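Sulfurtransferase (Azotobacter vinelandii, PDB 1E0C) catalyses, as a rhodanese, the transfer of sulfur from thiosulfate to cyanide, probably by way of a persulfide enzyme intermediate. Local coordinates at residues 24-29 with 77-82. Residues are numbered along the deposited sequence; the frame is centred on the assembly and turned at random.
Sequences ELILVD and GHRPEA
In the parallel sheet of the first rhodanese-like domain, the start of strand 25-29 meets the loop that carries the chain from helix 66-76 into the neighbouring strand 83-87. Ile26 and Glu24 bury the most surface, with Arg79 and Ala82 answering from the loop. CD1 of Ile26 reaches to 3.6 Å from Ala82 CB, and it lies 3.5 Å from Gly77 O. CG1 stands anti to the carbonyl carbon (chi1 -59°), and the chain continues extended. NH1 of Arg79 comes obliquely to 3.6 Å from the same CD1. Arg79 NH1 also donates to Gly77 O at 2.8 Å, a somewhat bent bond (146°) that holds the guanidinium beside the helix end. Gly77 has positive phi and ends helix 66-76 in a Schellman motif. On its other branch, Arg79 NH2 gives hydrogen bonds to Pro23 O and, at 2.7 Å, to a water. That water lies at the guanidinium edge and donates in turn to Leu25 O, so it bridges the two segments. Glu24 CB lies 3.4 Å from Glu81 O, while its carboxylate turns away and OE2 bonds to Asp3 N. At the mouth of the strand pair, Ala82 CA makes a CA-H...O contact of 3.4 Å with Glu24 O. Beyond it, Glu24 and Ile26 pair by backbone hydrogen bonds with Val83. A leucine in place of Arg79 would probably leave Gly77 O and Pro23 O without these donors and cost the water its link to the loop. The contact thus joins an apolar patch to a guanidinium that serves backbone carbonyls, with no direct hydrogen bond between the two segments.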
loop_
_atom_site.group_PDB
_atom_site.type_symbol
_atom_site.label_atom_id
_atom_site.label_comp_id
_atom_site.label_asym_id
_atom_site.label_seq_id
_atom_site.Cartn_x
_atom_site.Cartn_y
_atom_site.Cartn_z
ATOM N N GLU A 24 -14.160 -2.365 -17.341
ATOM C CA GLU A 24 -12.747 -2.100 -17.126
ATOM C C GLU A 24 -12.299 -2.331 -15.691
ATOM O O GLU A 24 -11.100 -2.325 -15.392
ATOM C CB GLU A 24 -12.418 -0.662 -17.547
ATOM C CG GLU A 24 -12.987 0.423 -16.658
ATOM C CD GLU A 24 -14.353 0.934 -17.047
ATOM O OE1 GLU A 24 -15.160 0.194 -17.646
ATOM O OE2 GLU A 24 -14.662 2.111 -16.739
ATOM N N LEU A 25 -13.239 -2.502 -14.775
ATOM C CA LEU A 25 -12.920 -2.615 -13.360
ATOM C C LEU A 25 -12.234 -3.929 -13.015
ATOM O O LEU A 25 -12.744 -5.023 -13.269
ATOM C CB LEU A 25 -14.192 -2.479 -12.517
ATOM C CG LEU A 25 -14.043 -2.731 -11.014
ATOM C CD1 LEU A 25 -13.088 -1.707 -10.395
ATOM C CD2 LEU A 25 -15.408 -2.657 -10.341
ATOM N N ILE A 26 -11.083 -3.801 -12.361
ATOM C CA ILE A 26 -10.437 -4.934 -11.716
ATOM C C ILE A 26 -10.452 -4.642 -10.205
ATOM O O ILE A 26 -9.716 -3.776 -9.746
ATOM C CB ILE A 26 -9.003 -5.196 -12.189
ATOM C CG1 ILE A 26 -8.976 -5.463 -13.697
ATOM C CG2 ILE A 26 -8.440 -6.398 -11.423
ATOM C CD1 ILE A 26 -7.629 -5.906 -14.235
ATOM N N LEU A 27 -11.384 -5.266 -9.517
ATOM C CA LEU A 27 -11.595 -5.045 -8.087
ATOM C C LEU A 27 -10.800 -6.081 -7.297
ATOM O O LEU A 27 -10.990 -7.285 -7.448
ATOM C CB LEU A 27 -13.080 -5.152 -7.776
ATOM C CG LEU A 27 -13.534 -5.036 -6.326
ATOM C CD1 LEU A 27 -13.115 -3.677 -5.747
ATOM C CD2 LEU A 27 -15.056 -5.166 -6.254
ATOM N N VAL A 28 -9.878 -5.586 -6.484
ATOM C CA VAL A 28 -8.946 -6.460 -5.771
ATOM C C VAL A 28 -9.179 -6.415 -4.270
ATOM O O VAL A 28 -9.143 -5.364 -3.639
ATOM C CB VAL A 28 -7.489 -6.023 -6.062
ATOM C CG1 VAL A 28 -6.501 -6.925 -5.348
ATOM C CG2 VAL A 28 -7.262 -5.998 -7.564
ATOM N N ASP A 29 -9.390 -7.597 -3.717
ATOM C CA ASP A 29 -9.639 -7.790 -2.296
ATOM C C ASP A 29 -8.394 -8.381 -1.642
ATOM O O ASP A 29 -7.942 -9.455 -2.036
ATOM C CB ASP A 29 -10.824 -8.748 -2.163
ATOM C CG ASP A 29 -11.156 -9.261 -0.797
ATOM O OD1 ASP A 29 -10.262 -9.728 -0.070
ATOM O OD2 ASP A 29 -12.368 -9.290 -0.439
ATOM N N GLY A 77 -6.474 -10.426 -14.631
ATOM C CA GLY A 77 -6.966 -9.910 -15.897
ATOM C C GLY A 77 -6.298 -8.618 -16.323
ATOM O O GLY A 77 -6.873 -7.848 -17.096
ATOM N N HIS A 78 -5.081 -8.366 -15.847
ATOM C CA HIS A 78 -4.361 -7.154 -16.235
ATOM C C HIS A 78 -4.380 -6.960 -17.746
ATOM O O HIS A 78 -4.063 -7.870 -18.519
ATOM C CB HIS A 78 -2.920 -7.205 -15.709
ATOM C CG HIS A 78 -2.170 -5.926 -15.941
ATOM N ND1 HIS A 78 -2.526 -4.730 -15.347
ATOM C CD2 HIS A 78 -1.084 -5.662 -16.705
ATOM C CE1 HIS A 78 -1.692 -3.786 -15.741
ATOM N NE2 HIS A 78 -0.802 -4.324 -16.556
ATOM N N ARG A 79 -4.745 -5.763 -18.171
ATOM C CA ARG A 79 -4.947 -5.394 -19.564
ATOM C C ARG A 79 -4.914 -3.876 -19.721
ATOM O O ARG A 79 -5.040 -3.135 -18.741
ATOM C CB ARG A 79 -6.300 -5.949 -20.037
ATOM C CG ARG A 79 -7.492 -5.501 -19.205
ATOM C CD ARG A 79 -8.767 -6.237 -19.573
ATOM N NE ARG A 79 -9.952 -5.818 -18.832
ATOM C CZ ARG A 79 -10.344 -6.298 -17.661
ATOM N NH1 ARG A 79 -9.597 -7.189 -17.016
ATOM N NH2 ARG A 79 -11.467 -5.880 -17.084
ATOM N N PRO A 80 -4.729 -3.380 -20.935
ATOM C CA PRO A 80 -4.513 -1.968 -21.180
ATOM C C PRO A 80 -5.551 -1.023 -20.619
ATOM O O PRO A 80 -5.202 0.060 -20.126
ATOM C CB PRO A 80 -4.436 -1.862 -22.703
ATOM C CG PRO A 80 -4.010 -3.213 -23.161
ATOM C CD PRO A 80 -4.550 -4.199 -22.162
ATOM N N GLU A 81 -6.827 -1.373 -20.691
ATOM C CA GLU A 81 -7.898 -0.476 -20.252
ATOM C C GLU A 81 -8.264 -0.636 -18.787
ATOM O O GLU A 81 -9.173 0.037 -18.287
ATOM C CB GLU A 81 -9.147 -0.799 -21.104
ATOM C CG GLU A 81 -9.696 -2.189 -20.845
ATOM C CD GLU A 81 -9.181 -3.258 -21.782
ATOM O OE1 GLU A 81 -7.975 -3.290 -22.107
ATOM O OE2 GLU A 81 -9.996 -4.115 -22.196
ATOM N N ALA A 82 -7.618 -1.556 -18.078
ATOM C CA ALA A 82 -7.982 -1.872 -16.710
ATOM C C ALA A 82 -7.941 -0.642 -15.795
ATOM O O ALA A 82 -7.023 0.168 -15.886
ATOM C CB ALA A 82 -7.023 -2.907 -16.119
HETATM O O HOH W 1 -12.339 -7.202 -14.866
#